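Local structure of precorrin-6A reductase (Rhodobacter capsulatus, 4X7G) at residues R109-D115 with L215-D221; H149-R153 with L184-I190; D22-E26 with A246-G250; R15-L20 with L234-M238. The protein catalyses the NADPH-dependent reduction of precorrin-6A to precorrin-6B, a step of cobalamin (vitamin B12) biosynthesis. All blocks are in the same frame, centred on the assembly; numbering follows the deposited sequence. Where two conformers were deposited one is given.

Contact 1 (R109-D115 with L215-D221); sequences RWTHVPD and LPVILID
Arg109 to Val113 form an outermost strand of a six-stranded parallel sheet and run beside Pro216 to Ile220. This strand follows, in sequence, a strand of the other sheet, in keeping with the strand swap between the two Rossmann-fold domains. Thr111 takes a bond from Leu219 N to its O (2.8 Å) and gives one from its N to Val217 O (3.0 Å). Val113 O receives Asp221 N at 2.9 Å.

Trp110, His112, Val217 and Leu219 share one face of the sheet. Trp110 has CG anti to its carbonyl carbon (chi1 -64°), which sets the indole beside Val217 and across Leu219. Trp110 CD1 meets Val217 CB and its CE3 meets Leu219 CD2, both at 3.6 Å. An alanine here would probably leave a gap beside Val217 and Leu219. The Asp221 side chain crosses that of His112, and OD1 comes to the ring edge, 3.3 Å from His112 CD2. On the opposite face, Val113 CG2 packs on Ile220 CG1 at 3.8 Å. At the start of the strand the Arg109 guanidinium lays one face over Pro216, with NH2 3.6 Å from CD, and NH2 also bonds Gly214 O.

One water bridges Thr111 OG1 and Val217 O. Alternate residues Arg109, Thr111 and Val113 spend backbone groups on the inner strand, while apolar side chains pack on both faces.

Contact 2 (H149-R153 with L184-I190); sequences HYLLR and LLRSETI. With 3Y8 (3-[(1R,2S,3S,7S,11S,16S,17R,18R,19R)-2,7,12,18-tetrakis(2-hydroxy-2-oxoethyl)-3,13-bis(3-hydroxy-3-oxopropyl)-1,2,5,7,11,17-hexamethyl-17-(3-oxidanyl-3-oxidanylidene-prop-1-enyl)-3,6,8,10,15,16,18,19,21,24-decahydrocorrin-8-yl]propanoic acid), chain C.
His149 NE2 gives its hydrogen to the anti lone pair of Glu188 OE2, the one turned away from the other carboxylate oxygen. The bond from His149 NE2 to Glu188 OE2 is short, 2.7 Å, and somewhat bent, at 151°. The oxygen lies close to the plane of the imidazole, and ring and carboxylate are nearly coplanar, 24° apart. His149 ND1 bonds Asp166, and Glu188 OE1 forms a salt bridge with Arg168. Both imidazole nitrogens therefore face carboxylates, which would probably favour a protonated ring. With both ends held, neither flat group can turn easily.

Leu151 carries the apolar part. It reaches toward Leu184 tip to tip, with CD2 3.8 Å from Leu184 CG. Its CB touches Ile190 CD1 at 3.9 Å, and its CD1 lies beside the Glu188 carboxylate carbon CD.

Arg153 carries the strand's contact with the bound corrinoid. Its CG is anti to the backbone N, and a bend at chi3 (64°) brings the guanidinium edge to a propionate. Arg153 NE bonds O34 of the ligand at 3.0 Å, while the bonds from NH1 to O33 and O34 are weak. Arg153 NH2 forms a salt bridge with Asp181 and also touches Leu184 CD2 at 3.7 Å. The salt bridge probably steadies the guanidinium.

The helix ends at Ser187, and Thr189 closes it with a Schellman motif. This is a helix of a beta-alpha-beta crossover packed on a parallel sheet: helix 178-187 links strand 167-171 to strand 192-196 and crosses strand 149-154, as in Rossmann-type folds.

Contact 3 (D22-E26 with A246-G250); sequences DQGFE and ATPRG
Phe25 and Pro248 mark the closest approach of two loop backbones that run 96° apart, their CA atoms 4.1 Å from each other. One direct backbone bond, 2.8 Å long, joins the loops from Arg249 N to Gly24 O. It is nearly straight at hydrogen (170°), but the donor sits above the carbonyl plane.

Pro248 covers the aromatic ring. Its CB stands 4.0 Å from the centroid of Phe25, almost exactly on the ring normal, in a CH-pi contact. The peptide before the proline also lies against the ring obliquely, with Thr247 C 3.4 Å from Phe25 CE2. Phe25 CG is anti to the carbonyl carbon (chi1 -72°), and this brings the ring back under Pro248 although CB starts away from it.

The segment 22-26 is the turn between helix 11-22 and strand 27-31 of a Rossmann-type domain, and the C-terminal tail wraps over it. Gly24, with positive phi, ends the helix in a Schellman motif. Replacing Phe25 with a serine would probably leave Pro248 without its aromatic floor.

Arg249 lays its aliphatic part over Gly24 O, with CG at 3.2 Å. Its guanidinium then offers a face to Glu26, whose OE1 is 4.0 Å from Arg249 NH1. This salt bridge is long and works by charge alone. Glu26's stronger partner is Arg3, through OE2. A water links Gln23 O to Gly250 N.

Contact 4 (R15-L20 with L234-M238); sequences RLAKTL and LEGVM
Leu16 CD1 is the meeting point of the two helices. Leu16 CD1 touches Val237 CG1 at 3.8 Å and also reaches Leu234 CD1. Leu16 CG is anti to the backbone N (chi1 177°), which carries the methyl toward the other helix. Leu234 CD1 also rests on Leu16 CA. Met238 is a selenomethionine, and its contacts hold for the conformers described. In these, Leu16 CD1 lies 3.8 Å from Met238 SE. Thr19 CG2 meets Met238 SE tip to tip at 3.7 Å. Leu20 CD2 touches the methyl CE.

Thr19 is held from within its own helix. Its OG1 bonds Arg15 O at 3.0 Å, and its N reaches the same oxygen from the opposite face of the carbonyl plane. This grip fixes the hydroxyl and points CG2 toward the other helix. OG1 still passes Leu234 CD2.

Further out lies the parallel sheet. Leu16 and Val237 both rest on Ile69, Leu20 on Leu4 and Val6, and Leu234 and Val237 on Phe97. The helix segments cross at -47°, with axes 10.9 Å apart. They are neighbouring helices packed on one side of a parallel sheet, the layered alpha/beta arrangement of a Rossmann-type domain.

How the contacts relate
Contacts 1 and 2 belong to one parallel sheet and contacts 3 and 4 to the domain of the other, on opposite sides of the chain's centre. Contact 1 is an outer edge, built on backbone bonds. Contact 2 is buried and joins charges to packing, with the corrinoid beside it. The two meet where Leu215 packs on Leu185 and Ile190. Contact 4 is apolar packing between helices, while contact 3 is a partly buried loop crossing farther from the centre. Helix 11-22 runs through contact 4 and ends in contact 3, where Phe25 N probably bonds Leu20 O. Met238 touches Gln23 and Phe25, so the same side chain serves both.

Contact 1 (R109-D115 with L215-D221)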
# COMPACT_ATOMS: atom_id res chain seq x y z
N ARG A 109 -16.03 9.35 -11.72
CA ARG A 109 -17.30 9.27 -11.05
C ARG A 109 -17.11 8.53 -9.75
O ARG A 109 -17.13 7.29 -9.74
CB ARG A 109 -18.38 8.59 -11.90
CG ARG A 109 -19.82 8.65 -11.29
CD ARG A 109 -20.96 8.53 -12.32
NE ARG A 109 -20.69 7.41 -13.31
CZ ARG A 109 -21.34 6.26 -13.38
NH1 ARG A 109 -22.25 6.01 -12.46
NH2 ARG A 109 -21.05 5.34 -14.33
N TRP A 110 -16.79 9.26 -8.74
CA TRP A 110 -16.38 8.72 -7.45
C TRP A 110 -17.35 8.97 -6.37
O TRP A 110 -17.97 10.08 -6.30
CB TRP A 110 -15.03 9.27 -7.03
CG TRP A 110 -13.85 8.92 -7.89
CD1 TRP A 110 -13.82 8.13 -9.01
CD2 TRP A 110 -12.52 9.37 -7.67
NE1 TRP A 110 -12.51 8.04 -9.44
CE2 TRP A 110 -11.72 8.80 -8.70
CE3 TRP A 110 -11.91 10.17 -6.70
CZ2 TRP A 110 -10.36 9.01 -8.75
CZ3 TRP A 110 -10.54 10.32 -6.75
CH2 TRP A 110 -9.80 9.79 -7.78
N THR A 111 -17.55 8.00 -5.48
CA THR A 111 -18.16 8.26 -4.17
C THR A 111 -17.18 7.88 -3.11
O THR A 111 -16.34 6.97 -3.34
CB THR A 111 -19.50 7.60 -3.99
OG1 THR A 111 -19.36 6.20 -4.25
CG2 THR A 111 -20.56 8.17 -4.87
N HIS A 112 -17.20 8.50 -1.97
CA HIS A 112 -16.34 8.28 -0.87
C HIS A 112 -17.03 7.63 0.28
O HIS A 112 -18.23 8.00 0.57
CB HIS A 112 -15.80 9.68 -0.36
CG HIS A 112 -14.98 10.37 -1.37
ND1 HIS A 112 -15.38 11.21 -2.37
CD2 HIS A 112 -13.66 10.26 -1.46
CE1 HIS A 112 -14.29 11.59 -3.09
NE2 HIS A 112 -13.28 11.01 -2.55
N VAL A 113 -16.37 6.71 0.92
CA VAL A 113 -16.84 6.03 2.13
C VAL A 113 -15.69 5.95 3.12
O VAL A 113 -14.52 6.00 2.75
CB VAL A 113 -17.37 4.65 1.81
CG1 VAL A 113 -18.62 4.72 0.93
CG2 VAL A 113 -16.36 3.72 1.19
N PRO A 114 -16.03 5.83 4.41
CA PRO A 114 -14.96 5.95 5.41
C PRO A 114 -14.15 4.71 5.61
O PRO A 114 -13.01 4.85 6.17
CB PRO A 114 -15.76 6.26 6.71
CG PRO A 114 -17.11 5.63 6.49
CD PRO A 114 -17.37 6.03 5.02
N ASP A 115 -14.61 3.55 5.26
CA ASP A 115 -13.96 2.31 5.59
C ASP A 115 -14.53 1.22 4.75
O ASP A 115 -15.46 1.46 3.93
CB ASP A 115 -14.06 2.02 7.11
CG ASP A 115 -15.44 1.97 7.58
OD1 ASP A 115 -16.40 1.53 6.92
OD2 ASP A 115 -15.55 2.46 8.80
N LEU A 215 -16.90 4.05 -15.62
CA LEU A 215 -17.40 3.27 -14.49
C LEU A 215 -17.29 4.06 -13.19
O LEU A 215 -16.35 4.88 -13.06
CB LEU A 215 -16.54 2.06 -14.33
CG LEU A 215 -16.55 1.09 -15.50
CD1 LEU A 215 -15.61 -0.13 -15.29
CD2 LEU A 215 -17.93 0.66 -15.85
N PRO A 216 -18.17 3.83 -12.24
CA PRO A 216 -18.07 4.43 -10.91
C PRO A 216 -17.04 3.71 -10.05
O PRO A 216 -16.87 2.48 -10.19
CB PRO A 216 -19.48 4.25 -10.39
CG PRO A 216 -19.91 2.91 -10.94
CD PRO A 216 -19.35 2.93 -12.35
N VAL A 217 -16.46 4.48 -9.17
CA VAL A 217 -15.52 3.98 -8.18
C VAL A 217 -16.07 4.29 -6.81
O VAL A 217 -16.48 5.47 -6.57
CB VAL A 217 -14.12 4.57 -8.32
CG1 VAL A 217 -13.17 4.03 -7.29
CG2 VAL A 217 -13.60 4.35 -9.73
N ILE A 218 -16.11 3.33 -5.90
CA ILE A 218 -16.39 3.54 -4.47
C ILE A 218 -15.04 3.57 -3.81
O ILE A 218 -14.33 2.55 -3.83
CB ILE A 218 -17.24 2.42 -3.94
CG1 ILE A 218 -18.61 2.44 -4.60
CG2 ILE A 218 -17.39 2.47 -2.42
CD1 ILE A 218 -19.40 1.15 -4.50
N LEU A 219 -14.62 4.72 -3.34
CA LEU A 219 -13.26 5.00 -2.88
C LEU A 219 -13.23 5.13 -1.38
O LEU A 219 -13.96 5.97 -0.80
CB LEU A 219 -12.76 6.31 -3.58
CG LEU A 219 -11.33 6.64 -3.38
CD1 LEU A 219 -10.42 5.61 -3.97
CD2 LEU A 219 -11.05 8.01 -3.95
N ILE A 220 -12.42 4.32 -0.73
CA ILE A 220 -12.39 4.27 0.71
C ILE A 220 -11.31 5.29 1.20
O ILE A 220 -10.15 5.29 0.79
CB ILE A 220 -12.02 2.89 1.20
CG1 ILE A 220 -13.06 1.85 0.67
CG2 ILE A 220 -11.95 2.83 2.70
CD1 ILE A 220 -12.56 0.46 0.55
N ASP A 221 -11.75 6.18 2.10
CA ASP A 221 -10.83 7.14 2.69
C ASP A 221 -9.82 6.44 3.58
O ASP A 221 -10.02 5.42 4.18
CB ASP A 221 -11.71 8.14 3.48
CG ASP A 221 -12.64 8.98 2.56
OD1 ASP A 221 -12.36 9.20 1.37
OD2 ASP A 221 -13.56 9.48 3.18
O HOH W 1 -14.66 6.93 -12.29
O HOH W 2 -19.39 5.50 -6.95
O HOH W 3 -10.25 3.73 6.30

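Contact 2 (H149-R153 with L184-I190)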
# COMPACT_ATOMS: atom_id res chain seq x y z
N HIS A 149 -21.57 -10.52 -8.43
CA HIS A 149 -20.36 -11.18 -8.96
C HIS A 149 -19.13 -10.31 -8.61
O HIS A 149 -19.20 -9.10 -8.90
CB HIS A 149 -20.44 -11.34 -10.47
CG HIS A 149 -19.12 -11.72 -11.07
ND1 HIS A 149 -18.52 -12.92 -10.84
CD2 HIS A 149 -18.26 -11.02 -11.84
CE1 HIS A 149 -17.34 -12.93 -11.37
NE2 HIS A 149 -17.16 -11.82 -12.01
N TYR A 150 -18.14 -10.89 -8.05
CA TYR A 150 -16.94 -10.22 -7.66
C TYR A 150 -15.76 -10.67 -8.50
O TYR A 150 -15.56 -11.89 -8.74
CB TYR A 150 -16.63 -10.41 -6.20
CG TYR A 150 -17.61 -9.77 -5.25
CD1 TYR A 150 -17.63 -8.40 -5.14
CD2 TYR A 150 -18.54 -10.50 -4.51
CE1 TYR A 150 -18.53 -7.78 -4.25
CE2 TYR A 150 -19.43 -9.91 -3.66
CZ TYR A 150 -19.38 -8.55 -3.52
OH TYR A 150 -20.23 -7.87 -2.63
N LEU A 151 -14.96 -9.72 -8.92
CA LEU A 151 -13.62 -9.95 -9.47
C LEU A 151 -12.61 -9.67 -8.41
O LEU A 151 -12.67 -8.53 -7.82
CB LEU A 151 -13.41 -9.10 -10.70
CG LEU A 151 -11.98 -9.14 -11.33
CD1 LEU A 151 -11.70 -10.54 -11.91
CD2 LEU A 151 -11.81 -8.11 -12.37
N LEU A 152 -11.73 -10.53 -8.12
CA LEU A 152 -10.69 -10.39 -7.12
C LEU A 152 -9.34 -10.36 -7.81
O LEU A 152 -9.19 -10.90 -8.94
CB LEU A 152 -10.68 -11.58 -6.13
CG LEU A 152 -12.02 -11.98 -5.62
CD1 LEU A 152 -11.97 -13.17 -4.73
CD2 LEU A 152 -12.72 -10.84 -4.94
N ARG A 153 -8.36 -9.74 -7.22
CA ARG A 153 -6.98 -9.72 -7.75
C ARG A 153 -6.07 -10.00 -6.53
O ARG A 153 -6.02 -9.19 -5.62
CB ARG A 153 -6.66 -8.44 -8.48
CG ARG A 153 -5.23 -8.41 -8.96
CD ARG A 153 -5.04 -7.53 -10.20
NE ARG A 153 -5.33 -6.14 -9.96
CZ ARG A 153 -5.36 -5.19 -10.87
NH1 ARG A 153 -5.62 -3.97 -10.56
NH2 ARG A 153 -5.21 -5.53 -12.14
N LEU A 184 -8.66 -5.83 -18.34
CA LEU A 184 -9.32 -6.60 -17.30
C LEU A 184 -10.74 -6.15 -17.05
O LEU A 184 -11.64 -6.96 -17.00
CB LEU A 184 -8.47 -6.52 -16.07
CG LEU A 184 -9.02 -7.32 -14.88
CD1 LEU A 184 -9.15 -8.79 -15.27
CD2 LEU A 184 -8.18 -7.10 -13.66
N LEU A 185 -10.92 -4.87 -16.87
CA LEU A 185 -12.28 -4.38 -16.56
C LEU A 185 -13.22 -4.63 -17.72
O LEU A 185 -14.41 -4.93 -17.53
CB LEU A 185 -12.24 -2.90 -16.24
CG LEU A 185 -11.52 -2.48 -15.01
CD1 LEU A 185 -11.48 -0.96 -14.82
CD2 LEU A 185 -12.16 -3.02 -13.78
N ARG A 186 -12.71 -4.47 -18.97
CA ARG A 186 -13.53 -4.91 -20.15
C ARG A 186 -13.85 -6.40 -20.18
O ARG A 186 -15.02 -6.82 -20.33
CB ARG A 186 -12.75 -4.53 -21.40
CG ARG A 186 -12.67 -3.04 -21.67
CD ARG A 186 -12.60 -2.74 -23.19
NE ARG A 186 -11.56 -3.52 -23.79
CZ ARG A 186 -11.70 -4.67 -24.44
NH1 ARG A 186 -12.88 -5.17 -24.86
NH2 ARG A 186 -10.59 -5.27 -24.80
N SER A 187 -12.87 -7.20 -20.09
CA SER A 187 -13.06 -8.65 -20.23
C SER A 187 -14.01 -9.23 -19.18
O SER A 187 -14.88 -10.09 -19.47
CB SER A 187 -11.71 -9.31 -20.27
OG SER A 187 -11.09 -9.46 -19.03
N GLU A 188 -13.99 -8.63 -17.99
CA GLU A 188 -14.87 -9.03 -16.93
C GLU A 188 -16.19 -8.30 -16.92
O GLU A 188 -16.99 -8.56 -16.00
CB GLU A 188 -14.18 -8.87 -15.58
CG GLU A 188 -14.81 -9.72 -14.48
CD GLU A 188 -14.55 -11.22 -14.48
OE1 GLU A 188 -13.63 -11.60 -15.29
OE2 GLU A 188 -15.05 -12.01 -13.67
N THR A 189 -16.40 -7.40 -17.83
CA THR A 189 -17.63 -6.59 -17.86
C THR A 189 -18.01 -6.03 -16.49
O THR A 189 -19.17 -6.02 -16.08
CB THR A 189 -18.82 -7.31 -18.55
OG1 THR A 189 -19.09 -8.52 -17.97
CG2 THR A 189 -18.41 -7.65 -19.91
N ILE A 190 -17.03 -5.39 -15.86
CA ILE A 190 -17.22 -4.80 -14.53
C ILE A 190 -18.13 -3.59 -14.61
O ILE A 190 -18.08 -2.81 -15.60
CB ILE A 190 -15.82 -4.40 -14.04
CG1 ILE A 190 -14.94 -5.57 -13.78
CG2 ILE A 190 -15.92 -3.51 -12.82
CD1 ILE A 190 -15.52 -6.60 -12.86
C48 3Y8 C . 3.87 -7.88 0.37
C47 3Y8 C . 5.35 -7.34 -2.41
C43 3Y8 C . 6.60 -2.69 -6.30
C42 3Y8 C . 5.16 -3.33 -6.14
C41 3Y8 C . 4.55 -2.54 -5.00
C38 3Y8 C . 1.56 -0.30 -3.81
C37 3Y8 C . 1.76 -0.76 -5.20
C36 3Y8 C . 1.93 -2.56 -6.93
C35 3Y8 C . -0.96 -1.98 -5.88
C32 3Y8 C . -5.40 -3.32 -7.29
C31 3Y8 C . -4.93 -2.91 -5.83
C2 3Y8 C . -3.52 -3.64 -2.75
C1 3Y8 C . -2.40 -4.69 -2.42
C4 3Y8 C . -1.56 -3.33 -4.08
C5 3Y8 C . -0.60 -2.82 -4.87
C7 3Y8 C . 1.87 -2.33 -5.39
C8 3Y8 C . 3.09 -2.93 -4.77
C6 3Y8 C . 0.82 -3.04 -4.75
C3 3Y8 C . -3.07 -3.12 -4.12
C11 3Y8 C . 3.02 -6.28 -2.97
C12 3Y8 C . 3.89 -6.99 -2.06
C13 3Y8 C . 3.29 -7.29 -0.92
C14 3Y8 C . 1.92 -6.83 -1.02
C15 3Y8 C . 0.97 -6.97 -0.03
C16 3Y8 C . -0.38 -6.45 -0.24
C17 3Y8 C . -1.57 -6.81 0.62
C18 3Y8 C . -2.71 -6.02 -0.10
C19 3Y8 C . -1.99 -4.89 -0.96
C20 3Y8 C . -2.69 -6.04 -3.10
C21 3Y8 C . 5.44 -8.69 -3.25
C24 3Y8 C . 2.89 -6.96 -4.33
C25 3Y8 C . -4.94 -4.25 -2.81
C26 3Y8 C . -3.44 -2.45 -1.78
O59 3Y8 C . -2.86 -10.66 -2.35
C57 3Y8 C . -2.17 -10.30 -1.30
O58 3Y8 C . -1.65 -11.05 -0.43
C56 3Y8 C . -2.14 -8.82 -1.06
C55 3Y8 C . -1.87 -8.37 0.41
C54 3Y8 C . -1.39 -6.42 2.07
C60 3Y8 C . -3.77 -5.35 0.78
C61 3Y8 C . -4.69 -6.23 1.49
O62 3Y8 C . -5.37 -5.66 2.42
O63 3Y8 C . -4.84 -7.44 1.17
N24 3Y8 C . -0.60 -5.36 -1.00
N23 3Y8 C . 1.77 -6.25 -2.25
C49 3Y8 C . 4.23 -6.74 1.34
C50 3Y8 C . 4.89 -7.14 2.62
O51 3Y8 C . 5.04 -8.35 2.91
O52 3Y8 C . 5.36 -6.15 3.29
O23 3Y8 C . 6.18 -8.65 -4.25
O22 3Y8 C . 4.79 -9.63 -2.86
C10 3Y8 C . 3.53 -4.81 -3.08
C9 3Y8 C . 2.71 -3.94 -3.97
N22 3Y8 C . 1.31 -4.04 -3.99
O44 3Y8 C . 6.63 -1.65 -6.98
O45 3Y8 C . 7.49 -3.35 -5.95
O39 3Y8 C . 2.10 0.82 -3.55
O40 3Y8 C . 0.80 -0.91 -3.06
N21 3Y8 C . -1.26 -4.18 -3.15
C27 3Y8 C . -4.41 -1.29 -2.15
O28 3Y8 C . -5.56 -1.39 -1.70
O29 3Y8 C . -4.02 -0.36 -2.85
C30 3Y8 C . -3.67 -3.64 -5.46
O34 3Y8 C . -5.70 -4.57 -7.40
O33 3Y8 C . -5.52 -2.31 -7.97

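Contact 3 (D22-E26 with A246-G250)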
# COMPACT_ATOMS: atom_id res chain seq x y z
N ASP A 22 21.45 3.27 -5.19
CA ASP A 22 22.24 3.97 -6.16
C ASP A 22 23.08 5.03 -5.54
O ASP A 22 24.23 5.28 -5.96
CB ASP A 22 21.41 4.60 -7.24
CG ASP A 22 20.85 3.58 -8.23
OD1 ASP A 22 21.21 2.40 -8.12
OD2 ASP A 22 19.95 4.09 -8.90
N GLN A 23 22.61 5.65 -4.49
CA GLN A 23 23.39 6.70 -3.84
C GLN A 23 24.29 6.19 -2.76
O GLN A 23 25.02 6.99 -2.13
CB GLN A 23 22.45 7.79 -3.28
CG GLN A 23 21.69 8.53 -4.39
CD GLN A 23 20.86 9.68 -3.86
OE1 GLN A 23 21.12 10.23 -2.79
NE2 GLN A 23 19.91 10.11 -4.66
N GLY A 24 24.35 4.90 -2.56
CA GLY A 24 25.30 4.35 -1.64
C GLY A 24 24.99 4.47 -0.18
O GLY A 24 25.92 4.45 0.66
N PHE A 25 23.72 4.48 0.21
CA PHE A 25 23.37 4.47 1.63
C PHE A 25 23.41 3.13 2.23
O PHE A 25 22.98 2.14 1.61
CB PHE A 25 21.96 5.08 1.87
CG PHE A 25 21.89 6.57 1.68
CD1 PHE A 25 21.68 7.16 0.48
CD2 PHE A 25 22.08 7.47 2.82
CE1 PHE A 25 21.62 8.52 0.33
CE2 PHE A 25 22.04 8.78 2.68
CZ PHE A 25 21.83 9.33 1.47
N GLU A 26 23.77 3.03 3.51
CA GLU A 26 23.63 1.85 4.26
C GLU A 26 22.17 1.75 4.72
O GLU A 26 21.68 2.62 5.43
CB GLU A 26 24.58 1.89 5.47
CG GLU A 26 24.78 0.73 6.30
CD GLU A 26 26.22 0.77 6.99
OE1 GLU A 26 27.32 1.27 6.47
OE2 GLU A 26 26.09 0.33 8.07
N ALA A 246 21.51 12.15 7.73
CA ALA A 246 21.87 10.90 7.06
C ALA A 246 22.81 11.17 5.94
O ALA A 246 22.62 12.13 5.15
CB ALA A 246 20.60 10.29 6.51
N THR A 247 23.86 10.39 5.82
CA THR A 247 24.80 10.52 4.69
C THR A 247 25.11 9.08 4.17
O THR A 247 25.07 8.11 4.91
CB THR A 247 26.15 11.14 5.15
OG1 THR A 247 26.64 10.44 6.23
CG2 THR A 247 25.88 12.61 5.58
N PRO A 248 25.47 9.03 2.88
CA PRO A 248 25.78 7.76 2.32
C PRO A 248 27.16 7.28 2.74
O PRO A 248 27.92 7.95 3.44
CB PRO A 248 25.75 8.05 0.82
CG PRO A 248 26.01 9.43 0.68
CD PRO A 248 25.51 10.10 1.90
N ARG A 249 27.55 6.12 2.23
CA ARG A 249 28.84 5.56 2.53
C ARG A 249 29.99 6.46 2.01
O ARG A 249 31.06 6.48 2.69
CB ARG A 249 28.97 4.16 1.91
CG ARG A 249 28.10 3.12 2.55
CD ARG A 249 28.09 1.94 1.61
NE ARG A 249 27.12 0.92 1.97
CZ ARG A 249 27.43 -0.20 2.62
NH1 ARG A 249 28.69 -0.34 3.08
NH2 ARG A 249 26.50 -1.10 2.88
N GLY A 250 29.82 7.13 0.94
CA GLY A 250 30.87 7.99 0.34
C GLY A 250 31.59 7.35 -0.79
O GLY A 250 32.49 7.98 -1.36
O HOH W 4 28.15 6.62 -1.31

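Contact 4 (R15-L20 with L234-M238)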
# COMPACT_ATOMS: atom_id res chain seq x y z
N ARG A 15 10.92 2.45 -5.27
CA ARG A 15 11.64 3.53 -5.91
C ARG A 15 12.64 4.09 -4.93
O ARG A 15 13.80 4.43 -5.35
CB ARG A 15 10.68 4.58 -6.36
CG ARG A 15 9.81 4.11 -7.53
CD ARG A 15 8.94 5.29 -8.02
NE ARG A 15 8.12 4.86 -9.17
CZ ARG A 15 7.07 5.54 -9.71
NH1 ARG A 15 6.64 6.71 -9.23
NH2 ARG A 15 6.48 4.98 -10.77
N LEU A 16 12.27 4.21 -3.66
CA LEU A 16 13.22 4.72 -2.67
C LEU A 16 14.39 3.75 -2.49
O LEU A 16 15.55 4.18 -2.38
CB LEU A 16 12.51 4.92 -1.36
CG LEU A 16 13.42 5.39 -0.20
CD1 LEU A 16 14.16 6.68 -0.50
CD2 LEU A 16 12.58 5.49 1.07
N ALA A 17 14.09 2.47 -2.44
CA ALA A 17 15.18 1.45 -2.28
C ALA A 17 16.16 1.56 -3.42
O ALA A 17 17.39 1.52 -3.18
CB ALA A 17 14.59 0.09 -2.24
N LYS A 18 15.72 1.74 -4.64
CA LYS A 18 16.60 1.91 -5.78
C LYS A 18 17.43 3.14 -5.63
O LYS A 18 18.67 3.08 -5.90
CB LYS A 18 15.78 1.92 -7.02
CG LYS A 18 16.70 2.13 -8.20
CD LYS A 18 16.11 2.30 -9.56
CE LYS A 18 17.17 2.76 -10.59
NZ LYS A 18 18.50 2.03 -10.45
N THR A 19 16.85 4.25 -5.23
CA THR A 19 17.56 5.48 -5.02
C THR A 19 18.65 5.33 -3.95
O THR A 19 19.77 5.85 -4.04
CB THR A 19 16.54 6.58 -4.63
OG1 THR A 19 15.67 6.77 -5.77
CG2 THR A 19 17.19 7.87 -4.26
N LEU A 20 18.28 4.77 -2.83
CA LEU A 20 19.19 4.56 -1.69
C LEU A 20 20.37 3.68 -2.09
O LEU A 20 21.52 3.95 -1.75
CB LEU A 20 18.49 4.04 -0.48
CG LEU A 20 17.46 4.94 0.12
CD1 LEU A 20 16.75 4.22 1.25
CD2 LEU A 20 18.03 6.26 0.55
N LEU A 234 9.63 11.54 -3.48
CA LEU A 234 10.95 10.98 -3.40
C LEU A 234 11.95 12.06 -3.12
O LEU A 234 12.83 11.89 -2.24
CB LEU A 234 11.21 10.14 -4.62
CG LEU A 234 12.49 9.42 -4.68
CD1 LEU A 234 12.50 8.33 -3.61
CD2 LEU A 234 12.57 8.71 -6.03
N GLU A 235 11.87 13.18 -3.79
CA GLU A 235 12.71 14.28 -3.53
C GLU A 235 12.55 14.80 -2.08
O GLU A 235 13.56 15.19 -1.46
CB GLU A 235 12.32 15.42 -4.51
CG GLU A 235 13.21 16.64 -4.37
CD GLU A 235 12.72 17.87 -5.18
OE1 GLU A 235 11.47 18.15 -5.21
OE2 GLU A 235 13.59 18.60 -5.75
N GLY A 236 11.32 14.81 -1.62
CA GLY A 236 11.08 15.13 -0.23
C GLY A 236 11.80 14.21 0.76
O GLY A 236 12.33 14.67 1.73
N VAL A 237 11.83 12.92 0.49
CA VAL A 237 12.48 11.98 1.37
C VAL A 237 13.96 12.28 1.35
O VAL A 237 14.63 12.30 2.39
CB VAL A 237 12.20 10.50 0.96
CG1 VAL A 237 13.11 9.59 1.72
CG2 VAL A 237 10.78 10.17 1.06
N MSE A 238 14.54 12.53 0.18
CA MSE A 238 15.94 12.70 0.12
C MSE A 238 16.36 14.00 0.84
O MSE A 238 17.36 14.03 1.51
CB MSE A 238 16.43 12.74 -1.31
CG MSE A 238 16.14 11.34 -1.99
SE MSE A 238 16.49 9.62 -1.03
CE MSE A 238 18.38 9.95 -0.80